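Local coordinates for ABC transporter substrate-binding protein (Rhizobium radiobacter, PDB 6TFX), which binds the mannityl-opine mannopinic acid as the periplasmic solute-binding protein of an ABC transporter, probably delivering it for import, at residues E13-L18 against E173-G178; S180-A185 against L196-Y201; G302-A307 against L440-Q445; F399-S404 against Q424-R429. All coordinates share one frame; numbering follows the deposited sequence.

Interaction 1: residues E13-L18 against E173-G178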
loop_
_atom_site.group_PDB
_atom_site.type_symbol
_atom_site.label_atom_id
_atom_site.label_comp_id
_atom_site.label_asym_id
_atom_site.label_seq_id
_atom_site.Cartn_x
_atom_site.Cartn_y
_atom_site.Cartn_z
ATOM N N GLU A 13 -5.775 15.081 -1.276
ATOM C CA GLU A 13 -6.258 16.373 -0.810
ATOM C C GLU A 13 -5.345 16.993 0.232
ATOM O O GLU A 13 -5.336 18.224 0.347
ATOM C CB GLU A 13 -7.713 16.278 -0.300
ATOM C CG GLU A 13 -8.676 15.805 -1.392
ATOM C CD GLU A 13 -10.165 15.943 -1.116
ATOM O OE1 GLU A 13 -10.562 16.992 -0.557
ATOM O OE2 GLU A 13 -10.935 15.006 -1.450
ATOM N N ASP A 14 -4.550 16.170 0.975
ATOM C CA ASP A 14 -3.669 16.703 2.024
ATOM C C ASP A 14 -2.799 15.594 2.608
ATOM O O ASP A 14 -2.960 14.424 2.257
ATOM C CB ASP A 14 -4.531 17.295 3.183
ATOM C CG ASP A 14 -3.893 18.327 4.122
ATOM O OD1 ASP A 14 -2.724 18.744 3.870
ATOM O OD2 ASP A 14 -4.556 18.717 5.112
ATOM N N VAL A 15 -1.884 15.983 3.499
ATOM C CA VAL A 15 -1.041 15.093 4.296
ATOM C C VAL A 15 -1.923 14.633 5.457
ATOM O O VAL A 15 -2.588 15.477 6.063
ATOM C CB VAL A 15 0.158 15.894 4.916
ATOM C CG1 VAL A 15 0.865 15.107 6.030
ATOM C CG2 VAL A 15 1.145 16.329 3.859
ATOM N N THR A 16 -1.865 13.343 5.834
ATOM C CA THR A 16 -2.540 12.885 7.046
ATOM C C THR A 16 -1.462 12.572 8.070
ATOM O O THR A 16 -1.474 13.151 9.149
ATOM C CB THR A 16 -3.486 11.715 6.784
ATOM O OG1 THR A 16 -4.425 12.155 5.799
ATOM C CG2 THR A 16 -4.232 11.280 8.052
ATOM N N THR A 17 -0.521 11.669 7.732
ATOM C CA THR A 17 0.549 11.369 8.675
ATOM C C THR A 17 1.834 11.053 7.964
ATOM O O THR A 17 1.830 10.268 7.002
ATOM C CB THR A 17 0.184 10.261 9.673
ATOM O OG1 THR A 17 1.352 9.923 10.437
ATOM C CG2 THR A 17 -0.360 9.007 8.999
ATOM N N LEU A 18 2.925 11.651 8.453
ATOM C CA LEU A 18 4.249 11.359 7.924
ATOM C C LEU A 18 5.064 10.561 8.946
ATOM O O LEU A 18 6.280 10.417 8.796
ATOM C CB LEU A 18 4.970 12.617 7.373
ATOM C CG LEU A 18 4.224 13.329 6.218
ATOM C CD1 LEU A 18 4.950 14.593 5.782
ATOM C CD2 LEU A 18 3.998 12.392 5.041
ATOM N N GLU A 173 10.388 20.803 4.341
ATOM C CA GLU A 173 10.691 22.176 4.747
ATOM C C GLU A 173 9.426 22.827 5.331
ATOM O O GLU A 173 9.497 23.508 6.363
ATOM C CB GLU A 173 11.216 22.975 3.556
ATOM C CG GLU A 173 11.644 24.387 3.928
ATOM C CD GLU A 173 12.172 25.180 2.751
ATOM O OE1 GLU A 173 11.354 25.635 1.918
ATOM O OE2 GLU A 173 13.410 25.344 2.661
ATOM N N SER A 174 8.276 22.635 4.656
ATOM C CA SER A 174 6.989 23.188 5.078
ATOM C C SER A 174 5.819 22.450 4.437
ATOM O O SER A 174 5.968 21.828 3.370
ATOM C CB SER A 174 6.913 24.668 4.711
ATOM O OG SER A 174 7.017 24.880 3.312
ATOM N N ILE A 175 4.634 22.549 5.084
ATOM C CA ILE A 175 3.394 22.006 4.552
ATOM C C ILE A 175 2.447 23.191 4.423
ATOM O O ILE A 175 2.330 23.985 5.362
ATOM C CB ILE A 175 2.804 20.872 5.433
ATOM C CG1 ILE A 175 3.792 19.669 5.538
ATOM C CG2 ILE A 175 1.420 20.414 4.904
ATOM C CD1 ILE A 175 3.457 18.641 6.660
ATOM N N GLN A 176 1.814 23.337 3.250
ATOM C CA GLN A 176 0.811 24.373 2.980
ATOM C C GLN A 176 -0.477 23.516 2.978
ATOM O O GLN A 176 -0.738 22.830 1.977
ATOM C CB GLN A 176 1.080 25.040 1.603
ATOM C CG GLN A 176 2.355 25.909 1.519
ATOM C CD GLN A 176 3.697 25.202 1.695
ATOM O OE1 GLN A 176 4.493 25.559 2.572
ATOM N NE2 GLN A 176 4.001 24.192 0.872
ATOM N N PRO A 177 -1.206 23.413 4.132
ATOM C CA PRO A 177 -2.336 22.465 4.225
ATOM C C PRO A 177 -3.334 22.497 3.069
ATOM O O PRO A 177 -3.785 23.564 2.665
ATOM C CB PRO A 177 -2.994 22.823 5.567
ATOM C CG PRO A 177 -1.890 23.370 6.383
ATOM C CD PRO A 177 -1.009 24.128 5.418
ATOM N N GLY A 178 -3.588 21.321 2.508
ATOM C CA GLY A 178 -4.495 21.163 1.378
ATOM C C GLY A 178 -3.994 21.717 0.055
ATOM O O GLY A 178 -4.719 21.671 -0.938
#

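Interaction 2: residues S180-A185 against L196-Y201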
loop_
_atom_site.group_PDB
_atom_site.type_symbol
_atom_site.label_atom_id
_atom_site.label_comp_id
_atom_site.label_asym_id
_atom_site.label_seq_id
_atom_site.Cartn_x
_atom_site.Cartn_y
_atom_site.Cartn_z
ATOM N N SER A 180 0.048 21.934 -0.793
ATOM C CA SER A 180 1.317 21.294 -1.135
ATOM C C SER A 180 2.226 20.989 0.035
ATOM O O SER A 180 2.049 21.521 1.127
ATOM C CB SER A 180 2.098 22.167 -2.121
ATOM O OG SER A 180 2.483 23.427 -1.581
ATOM N N VAL A 181 3.236 20.153 -0.226
ATOM C CA VAL A 181 4.338 19.892 0.679
ATOM C C VAL A 181 5.578 20.367 -0.062
ATOM O O VAL A 181 5.761 20.026 -1.240
ATOM C CB VAL A 181 4.488 18.407 1.082
ATOM C CG1 VAL A 181 5.646 18.225 2.052
ATOM C CG2 VAL A 181 3.202 17.877 1.684
ATOM N N THR A 182 6.427 21.154 0.620
ATOM C CA THR A 182 7.679 21.597 0.044
ATOM C C THR A 182 8.757 20.771 0.671
ATOM O O THR A 182 8.948 20.812 1.899
ATOM C CB THR A 182 7.946 23.107 0.291
ATOM O OG1 THR A 182 6.847 23.854 -0.229
ATOM C CG2 THR A 182 9.258 23.591 -0.384
ATOM N N LEU A 183 9.459 19.992 -0.160
ATOM C CA LEU A 183 10.600 19.213 0.312
ATOM C C LEU A 183 11.880 19.812 -0.254
ATOM O O LEU A 183 11.879 20.348 -1.370
ATOM C CB LEU A 183 10.497 17.740 -0.100
ATOM C CG LEU A 183 9.250 16.981 0.415
ATOM C CD1 LEU A 183 8.136 17.021 -0.617
ATOM C CD2 LEU A 183 9.604 15.551 0.760
ATOM N N THR A 184 12.967 19.759 0.526
ATOM C CA THR A 184 14.242 20.265 0.050
ATOM C C THR A 184 15.274 19.149 0.162
ATOM O O THR A 184 15.121 18.236 0.972
ATOM C CB THR A 184 14.671 21.517 0.826
ATOM O OG1 THR A 184 14.769 21.182 2.205
ATOM C CG2 THR A 184 13.716 22.677 0.636
ATOM N N ALA A 185 16.331 19.229 -0.648
ATOM C CA ALA A 185 17.381 18.212 -0.629
ATOM C C ALA A 185 18.058 18.186 0.726
ATOM O O ALA A 185 18.338 19.243 1.299
ATOM C CB ALA A 185 18.410 18.518 -1.703
ATOM N N LEU A 196 18.443 17.261 -7.323
ATOM C CA LEU A 196 17.303 18.173 -7.209
ATOM C C LEU A 196 17.475 18.959 -5.911
ATOM O O LEU A 196 17.878 18.391 -4.898
ATOM C CB LEU A 196 15.972 17.397 -7.136
ATOM C CG LEU A 196 15.590 16.542 -8.341
ATOM C CD1 LEU A 196 14.325 15.781 -8.036
ATOM C CD2 LEU A 196 15.375 17.395 -9.591
ATOM N N SER A 197 17.145 20.239 -5.927
ATOM C CA SER A 197 17.241 21.063 -4.724
ATOM C C SER A 197 15.907 21.116 -3.997
ATOM O O SER A 197 15.886 21.277 -2.776
ATOM C CB SER A 197 17.672 22.478 -5.102
ATOM O OG SER A 197 16.697 23.016 -5.977
ATOM N N LYS A 198 14.791 20.957 -4.739
ATOM C CA LYS A 198 13.454 21.074 -4.164
ATOM C C LYS A 198 12.426 20.223 -4.892
ATOM O O LYS A 198 12.542 20.000 -6.099
ATOM C CB LYS A 198 13.016 22.563 -4.243
ATOM C CG LYS A 198 11.854 22.959 -3.328
ATOM C CD LYS A 198 11.537 24.452 -3.431
ATOM C CE LYS A 198 10.247 24.676 -4.163
ATOM N NZ LYS A 198 9.747 26.068 -3.990
ATOM N N ILE A 199 11.418 19.762 -4.144
ATOM C CA ILE A 199 10.252 19.063 -4.668
ATOM C C ILE A 199 9.036 19.851 -4.187
ATOM O O ILE A 199 8.899 20.087 -2.982
ATOM C CB ILE A 199 10.134 17.581 -4.231
ATOM C CG1 ILE A 199 11.390 16.762 -4.638
ATOM C CG2 ILE A 199 8.843 16.934 -4.791
ATOM C CD1 ILE A 199 11.476 15.408 -3.895
ATOM N N SER A 200 8.173 20.259 -5.122
ATOM C CA SER A 200 6.899 20.905 -4.791
ATOM C C SER A 200 5.863 19.810 -5.058
ATOM O O SER A 200 5.622 19.435 -6.210
ATOM C CB SER A 200 6.659 22.138 -5.663
ATOM O OG SER A 200 5.389 22.695 -5.351
ATOM N N TYR A 201 5.340 19.219 -3.978
ATOM C CA TYR A 201 4.424 18.082 -4.018
ATOM C C TYR A 201 3.027 18.652 -3.868
ATOM O O TYR A 201 2.618 19.032 -2.772
ATOM C CB TYR A 201 4.805 17.143 -2.878
ATOM C CG TYR A 201 4.075 15.821 -2.855
ATOM C CD1 TYR A 201 2.890 15.671 -2.144
ATOM C CD2 TYR A 201 4.618 14.694 -3.468
ATOM C CE1 TYR A 201 2.251 14.438 -2.053
ATOM C CE2 TYR A 201 4.001 13.443 -3.362
ATOM C CZ TYR A 201 2.803 13.326 -2.675
ATOM O OH TYR A 201 2.174 12.112 -2.565
HETATM O O HOH W 1 5.502 23.665 -2.644
#

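Interaction 3: residues G302-A307 against L440-Q445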
loop_
_atom_site.group_PDB
_atom_site.type_symbol
_atom_site.label_atom_id
_atom_site.label_comp_id
_atom_site.label_asym_id
_atom_site.label_seq_id
_atom_site.Cartn_x
_atom_site.Cartn_y
_atom_site.Cartn_z
ATOM N N GLY A 302 2.258 -18.164 -3.609
ATOM C CA GLY A 302 1.078 -18.802 -3.032
ATOM C C GLY A 302 -0.246 -18.411 -3.684
ATOM O O GLY A 302 -1.306 -18.936 -3.323
ATOM N N PHE A 303 -0.205 -17.499 -4.670
ATOM C CA PHE A 303 -1.410 -17.082 -5.398
ATOM C C PHE A 303 -2.120 -18.301 -5.992
ATOM O O PHE A 303 -1.451 -19.179 -6.567
ATOM C CB PHE A 303 -1.017 -16.104 -6.515
ATOM C CG PHE A 303 -2.186 -15.665 -7.362
ATOM C CD1 PHE A 303 -3.177 -14.833 -6.832
ATOM C CD2 PHE A 303 -2.315 -16.108 -8.675
ATOM C CE1 PHE A 303 -4.266 -14.436 -7.611
ATOM C CE2 PHE A 303 -3.416 -15.706 -9.458
ATOM C CZ PHE A 303 -4.379 -14.876 -8.909
ATOM N N ASP A 304 -3.460 -18.340 -5.889
ATOM C CA ASP A 304 -4.272 -19.438 -6.429
ATOM C C ASP A 304 -4.965 -18.952 -7.712
ATOM O O ASP A 304 -5.968 -18.230 -7.626
ATOM C CB ASP A 304 -5.326 -19.882 -5.402
ATOM C CG ASP A 304 -6.072 -21.147 -5.785
ATOM O OD1 ASP A 304 -5.822 -21.688 -6.923
ATOM O OD2 ASP A 304 -6.878 -21.623 -4.965
ATOM N N PRO A 305 -4.505 -19.374 -8.903
ATOM C CA PRO A 305 -5.202 -18.942 -10.134
ATOM C C PRO A 305 -6.575 -19.588 -10.296
ATOM O O PRO A 305 -7.315 -19.205 -11.203
ATOM C CB PRO A 305 -4.269 -19.390 -11.275
ATOM C CG PRO A 305 -3.035 -19.981 -10.632
ATOM C CD PRO A 305 -3.358 -20.263 -9.190
ATOM N N ASP A 306 -6.908 -20.568 -9.443
ATOM C CA ASP A 306 -8.158 -21.326 -9.528
ATOM C C ASP A 306 -8.891 -21.346 -8.184
ATOM O O ASP A 306 -9.406 -22.378 -7.764
ATOM C CB ASP A 306 -7.862 -22.753 -10.084
ATOM C CG ASP A 306 -9.068 -23.656 -10.187
ATOM O OD1 ASP A 306 -10.082 -23.227 -10.797
ATOM O OD2 ASP A 306 -9.016 -24.786 -9.632
ATOM N N ALA A 307 -9.009 -20.156 -7.534
ATOM C CA ALA A 307 -9.644 -20.038 -6.214
ATOM C C ALA A 307 -11.155 -20.247 -6.219
ATOM O O ALA A 307 -11.715 -20.441 -5.154
ATOM C CB ALA A 307 -9.307 -18.698 -5.571
ATOM N N LEU A 440 -1.488 -24.747 1.424
ATOM C CA LEU A 440 -2.221 -24.142 2.567
ATOM C C LEU A 440 -2.648 -22.718 2.228
ATOM O O LEU A 440 -3.797 -22.340 2.510
ATOM C CB LEU A 440 -1.384 -24.166 3.855
ATOM C CG LEU A 440 -1.199 -25.555 4.454
ATOM C CD1 LEU A 440 0.001 -25.614 5.386
ATOM C CD2 LEU A 440 -2.487 -26.034 5.149
ATOM N N TRP A 441 -1.763 -21.952 1.545
ATOM C CA TRP A 441 -2.166 -20.599 1.112
ATOM C C TRP A 441 -3.312 -20.686 0.112
ATOM O O TRP A 441 -4.243 -19.869 0.180
ATOM C CB TRP A 441 -0.985 -19.873 0.492
ATOM C CG TRP A 441 -0.065 -19.270 1.519
ATOM C CD1 TRP A 441 -0.416 -18.740 2.732
ATOM C CD2 TRP A 441 1.358 -19.102 1.402
ATOM N NE1 TRP A 441 0.711 -18.291 3.395
ATOM C CE2 TRP A 441 1.805 -18.461 2.582
ATOM C CE3 TRP A 441 2.299 -19.412 0.405
ATOM C CZ2 TRP A 441 3.156 -18.163 2.805
ATOM C CZ3 TRP A 441 3.639 -19.112 0.622
ATOM C CH2 TRP A 441 4.052 -18.486 1.806
ATOM N N LYS A 442 -3.259 -21.658 -0.827
ATOM C CA LYS A 442 -4.350 -21.806 -1.813
ATOM C C LYS A 442 -5.656 -22.232 -1.132
ATOM O O LYS A 442 -6.721 -21.702 -1.452
ATOM C CB LYS A 442 -3.951 -22.808 -2.916
ATOM C CG LYS A 442 -2.801 -22.287 -3.777
ATOM C CD LYS A 442 -2.635 -23.236 -4.968
ATOM C CE LYS A 442 -1.607 -22.737 -5.941
ATOM N NZ LYS A 442 -1.428 -23.709 -7.069
ATOM N N GLU A 443 -5.578 -23.166 -0.160
ATOM C CA GLU A 443 -6.764 -23.608 0.577
ATOM C C GLU A 443 -7.420 -22.395 1.280
ATOM O O GLU A 443 -8.655 -22.260 1.247
ATOM C CB GLU A 443 -6.386 -24.694 1.582
ATOM C CG GLU A 443 -7.563 -25.265 2.364
ATOM C CD GLU A 443 -7.214 -26.299 3.425
ATOM O OE1 GLU A 443 -6.025 -26.680 3.533
ATOM O OE2 GLU A 443 -8.132 -26.712 4.171
ATOM N N ALA A 444 -6.599 -21.493 1.851
ATOM C CA ALA A 444 -7.147 -20.287 2.510
ATOM C C ALA A 444 -7.910 -19.437 1.470
ATOM O O ALA A 444 -9.032 -19.014 1.727
ATOM C CB ALA A 444 -6.017 -19.478 3.128
ATOM N N GLN A 445 -7.324 -19.220 0.284
ATOM C CA GLN A 445 -8.008 -18.407 -0.737
ATOM C C GLN A 445 -9.338 -19.031 -1.161
ATOM O O GLN A 445 -10.337 -18.322 -1.268
ATOM C CB GLN A 445 -7.094 -18.199 -1.948
ATOM C CG GLN A 445 -5.921 -17.267 -1.599
ATOM C CD GLN A 445 -4.792 -17.408 -2.596
ATOM O OE1 GLN A 445 -4.873 -16.917 -3.719
ATOM N NE2 GLN A 445 -3.725 -18.098 -2.189
HETATM O O HOH W 2 -4.407 -23.536 -8.225
#

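Interaction 4: residues F399-S404 against Q424-R429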
loop_
_atom_site.group_PDB
_atom_site.type_symbol
_atom_site.label_atom_id
_atom_site.label_comp_id
_atom_site.label_asym_id
_atom_site.label_seq_id
_atom_site.Cartn_x
_atom_site.Cartn_y
_atom_site.Cartn_z
ATOM N N PHE A 399 -5.770 -8.897 5.699
ATOM C CA PHE A 399 -7.150 -8.688 5.251
ATOM C C PHE A 399 -8.127 -9.770 5.711
ATOM O O PHE A 399 -9.345 -9.489 5.734
ATOM C CB PHE A 399 -7.183 -8.651 3.724
ATOM C CG PHE A 399 -6.673 -7.366 3.147
ATOM C CD1 PHE A 399 -7.531 -6.273 2.975
ATOM C CD2 PHE A 399 -5.328 -7.221 2.815
ATOM C CE1 PHE A 399 -7.054 -5.066 2.444
ATOM C CE2 PHE A 399 -4.835 -5.997 2.323
ATOM C CZ PHE A 399 -5.711 -4.938 2.109
ATOM N N TYR A 400 -7.655 -10.998 6.006
ATOM C CA TYR A 400 -8.586 -12.086 6.246
ATOM C C TYR A 400 -8.413 -12.901 7.539
ATOM O O TYR A 400 -9.318 -13.687 7.830
ATOM C CB TYR A 400 -8.580 -13.052 5.037
ATOM C CG TYR A 400 -8.747 -12.340 3.710
ATOM C CD1 TYR A 400 -9.888 -11.579 3.437
ATOM C CD2 TYR A 400 -7.750 -12.398 2.732
ATOM C CE1 TYR A 400 -10.030 -10.898 2.229
ATOM C CE2 TYR A 400 -7.883 -11.718 1.523
ATOM C CZ TYR A 400 -9.005 -10.938 1.292
ATOM O OH TYR A 400 -9.141 -10.263 0.101
ATOM N N HIS A 401 -7.301 -12.746 8.290
ATOM C CA HIS A 401 -7.169 -13.523 9.534
ATOM C C HIS A 401 -8.012 -12.836 10.611
ATOM O O HIS A 401 -8.042 -11.604 10.651
ATOM C CB HIS A 401 -5.709 -13.600 9.966
ATOM C CG HIS A 401 -5.492 -14.532 11.116
ATOM N ND1 HIS A 401 -5.799 -14.162 12.417
ATOM C CD2 HIS A 401 -5.072 -15.819 11.116
ATOM C CE1 HIS A 401 -5.504 -15.216 13.173
ATOM N NE2 HIS A 401 -5.059 -16.233 12.433
ATOM N N SER A 402 -8.721 -13.608 11.447
ATOM C CA SER A 402 -9.612 -12.967 12.429
ATOM C C SER A 402 -8.899 -12.004 13.401
ATOM O O SER A 402 -9.553 -11.088 13.931
ATOM C CB SER A 402 -10.427 -14.002 13.202
ATOM O OG SER A 402 -9.552 -14.673 14.084
ATOM N N ALA A 403 -7.593 -12.183 13.653
ATOM C CA ALA A 403 -6.885 -11.280 14.582
ATOM C C ALA A 403 -6.866 -9.837 14.002
ATOM O O ALA A 403 -6.742 -8.856 14.736
ATOM C CB ALA A 403 -5.453 -11.763 14.790
ATOM N N SER A 404 -6.978 -9.733 12.667
ATOM C CA SER A 404 -6.914 -8.445 11.999
ATOM C C SER A 404 -8.275 -7.741 11.904
ATOM O O SER A 404 -8.364 -6.664 11.325
ATOM C CB SER A 404 -6.339 -8.642 10.602
ATOM O OG SER A 404 -5.018 -9.167 10.701
ATOM N N GLN A 424 -5.612 -22.330 8.261
ATOM C CA GLN A 424 -4.772 -22.474 7.060
ATOM C C GLN A 424 -3.721 -21.369 6.984
ATOM O O GLN A 424 -2.569 -21.614 6.627
ATOM C CB GLN A 424 -5.642 -22.451 5.794
ATOM C CG GLN A 424 -6.522 -23.700 5.645
ATOM C CD GLN A 424 -7.753 -23.734 6.533
ATOM O OE1 GLN A 424 -8.174 -22.724 7.098
ATOM N NE2 GLN A 424 -8.383 -24.903 6.650
ATOM N N ILE A 425 -4.129 -20.136 7.323
ATOM C CA ILE A 425 -3.211 -18.991 7.287
ATOM C C ILE A 425 -2.085 -19.219 8.311
ATOM O O ILE A 425 -0.908 -19.053 7.987
ATOM C CB ILE A 425 -4.000 -17.680 7.545
ATOM C CG1 ILE A 425 -4.917 -17.382 6.330
ATOM C CG2 ILE A 425 -3.023 -16.516 7.784
ATOM C CD1 ILE A 425 -5.939 -16.249 6.559
ATOM N N GLU A 426 -2.455 -19.591 9.547
ATOM C CA GLU A 426 -1.455 -19.819 10.594
ATOM C C GLU A 426 -0.533 -20.976 10.234
ATOM O O GLU A 426 0.682 -20.861 10.433
ATOM C CB GLU A 426 -2.165 -20.120 11.908
ATOM C CG GLU A 426 -2.875 -18.908 12.457
ATOM C CD GLU A 426 -3.706 -19.214 13.691
ATOM O OE1 GLU A 426 -3.291 -20.090 14.489
ATOM O OE2 GLU A 426 -4.772 -18.578 13.860
ATOM N N ALA A 427 -1.099 -22.103 9.753
ATOM C CA ALA A 427 -0.253 -23.267 9.410
ATOM C C ALA A 427 0.670 -22.935 8.235
ATOM O O ALA A 427 1.834 -23.329 8.253
ATOM C CB ALA A 427 -1.098 -24.484 9.075
ATOM N N ALA A 428 0.175 -22.175 7.238
ATOM C CA ALA A 428 1.018 -21.842 6.072
ATOM C C ALA A 428 2.189 -20.955 6.475
ATOM O O ALA A 428 3.297 -21.089 5.952
ATOM C CB ALA A 428 0.181 -21.125 5.016
ATOM N N ARG A 429 1.934 -20.013 7.399
ATOM C CA ARG A 429 2.934 -19.031 7.788
ATOM C C ARG A 429 4.282 -19.639 8.156
ATOM O O ARG A 429 5.315 -19.119 7.737
ATOM C CB ARG A 429 2.420 -18.173 8.959
ATOM C CG ARG A 429 3.227 -16.897 9.077
ATOM C CD ARG A 429 2.716 -16.006 10.182
ATOM N NE ARG A 429 1.360 -15.530 9.912
ATOM C CZ ARG A 429 0.368 -15.544 10.796
ATOM N NH1 ARG A 429 0.571 -16.005 12.029
ATOM N NH2 ARG A 429 -0.831 -15.077 10.465
#

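Interaction 1: residues E13-L18 against E173-G178
Asp14 sends its CG opposite its own backbone N (chi1 -158°), and this brings OD1 beside the amide of Gly178. The N-H of Gly178 points almost straight at the oxygen, N to OD1 being 3.0 Å with 164° at the hydrogen, and it comes from above the carboxylate plane. A second, weak bond runs to OD1 from Val15 N at 2.9 Å, and Arg162 adds a long, weak ion pair. One oxygen thus gathers amides from both segments, a task for which the short, acidic side chain of aspartate is well suited. Gly178 follows Pro177 at the turn with positive phi, where the absence of a side chain is an advantage. Its CA lies 3.2 Å from Glu13 O in a CA-H...O contact, so the loop backbone passes very close to the turn.

Further along, the contact becomes apolar. Ile175 offers two branches: its CG2 lies 4.2 Å from Val15 CG2, and its CD1 lies 4.4 Å from Leu18 CD1. Val15 and Leu18 are buried, and both also pack on Leu31 of helix 26-35, so branched aliphatic residues fill this side. Gln176 points away from the loop, as expected for alternation along a strand, and Ser174 OG donates to Gln176 OE1 at 2.7 Å, in the carbonyl plane and on a lone pair. The loop that follows strand 5-10 is thereby laid over the tip of the antiparallel hairpin 170-176/180-185, whose classic beta bulge sets Glu173 and Ser174 together opposite Thr182.

Interaction 2: residues S180-A185 against L196-Y201
Leu183 and Tyr201 lie side by side and point the same way, Leu183 CD1 resting 4.0 Å from Tyr201 CB. Tyr201 has CG anti to the backbone N (chi1 -173°), which leads the phenol away from the neighbouring strand toward Ser27, its hydrogen-bond partner; on the way the ring meets Val181 CG2 obliquely. Leu183 also faces Ile199, their CB atoms 4.1 Å apart. These large apolar residues suit a buried face, where Val181, Leu183 and Tyr201 pack against Leu31 of helix 26-35. The two strands run antiparallel at 166° as successive strands of a meander with 170-176, and Val181-Tyr201 and Leu183-Ile199 are the hydrogen-bonded pairs between them; Leu183 N reaches Ile199 O at 2.9 Å, and Ile199 N returns the bond to Leu183 O. Polar residues take the other face. There the chain of Lys198, bent at chi3, slants across Thr182, whose CG2 touches Lys198 CD at 3.9 Å, so that the lysine uses its methylenes as cover. Beside them a water joins three hydroxyls, lying 2.8 Å from Thr182 OG1 and 2.9 Å from Ser200 OG, with a longer link to Ser180 OG, which Gln176 also holds.

Interaction 3: residues G302-A307 against L440-Q445
Gln445 grips the backbone on both sides of Phe303 with one amide group. Its NE2 donates to Gly302 O at 2.8 Å, the oxygen lying in the plane of the amide, while its OE1 accepts from Asp304 N at 3.0 Å. The second hydrogen on NE2 goes to Trp441 O, which also takes the helical N-H of Gln445 from the opposite face, and Ser294 OG adds a bond to OE1. Both ends of this buried side chain are therefore satisfied and its rotation is fixed, a role that needs the donor and acceptor which glutamine combines. Packing is just as close at Gly302, whose CA lies 3.7 Å from Trp441 CE3; the indole lies directly against this alpha carbon, and the chain there takes a positive phi (97°), a conformation glycine adopts readily.

Toward solvent the contact slackens. Lys442, extended beyond CG, crosses Asp304 at about a right angle and lays its methylenes along the loop, CE being 3.6 Å from Phe303 O. Its NZ stays 4.8 Å from Asp304 OD1, and a water fills the role of bridge: it donates to OD1 at 2.7 Å and accepts from NZ. Asp304 OD2 has its ion pair with Lys446 instead. OD1 also accepts from Asp306 N, closing an Asx turn within the loop before helix 314-323, which Gln445 holds against helix 434-450.

Interaction 4: residues F399-S404 against Q424-R429
A histidine-carboxylate pair, His401 with Glu426, joins the end of helix 392-400 to the flank of helix 422-430. His401 NE2 donates to Glu426 OE2 at 2.8 Å, with 157° at the hydrogen; the oxygen lies in the imidazole plane, and the N-H meets it on the anti side of the carboxylate. Ring and carboxylate are turned 41° against each other. With CG anti to its backbone N (chi1 -172°), His401 reaches across to the helix, while at the other side of the ring ND1 accepts from Ala403 N at 2.9 Å. Both ring nitrogens are thus engaged, one as donor and one as acceptor, which suits histidine and is consistent with a neutral ring protonated at NE2. Ile425 supplies the apolar part: its CG2 lies at the imidazole edge, 4.0 Å from His401 CD2, and its CD1 is 4.4 Å from Tyr400 CB. Arg429 approaches the ring obliquely, but its charge is paired with Asp393. Tyr400 turns its phenol away from Ile425 to bond with Val295 O. The end of helix 392-400 lies next to the magnesium site: the side chain of Tyr400 comes within about 4 Å of that of the metal-binding Cys418.

In the fold
The contacts form two groups on opposite sides of the chain's centre. Interactions 1 and 2, with centres 12 Å apart, share the mixed sheet: strands 170-176 and 180-185 are neighbours there, and Val15 packs on Val181. Interactions 3 and 4, with centres 13 Å apart, join through successive helices 422-430 and 434-450, where Leu440 and Trp441 pack on Ala428. Between interactions 2 and 3 the centres are 43 Å apart. Along the chain interaction 1 closes before interaction 2 opens, both precede the others, and interaction 4 lies within the stretch of chain closed by interaction 3. The separation is consistent with the two-lobed build of periplasmic binding proteins, one group probably in each lobe.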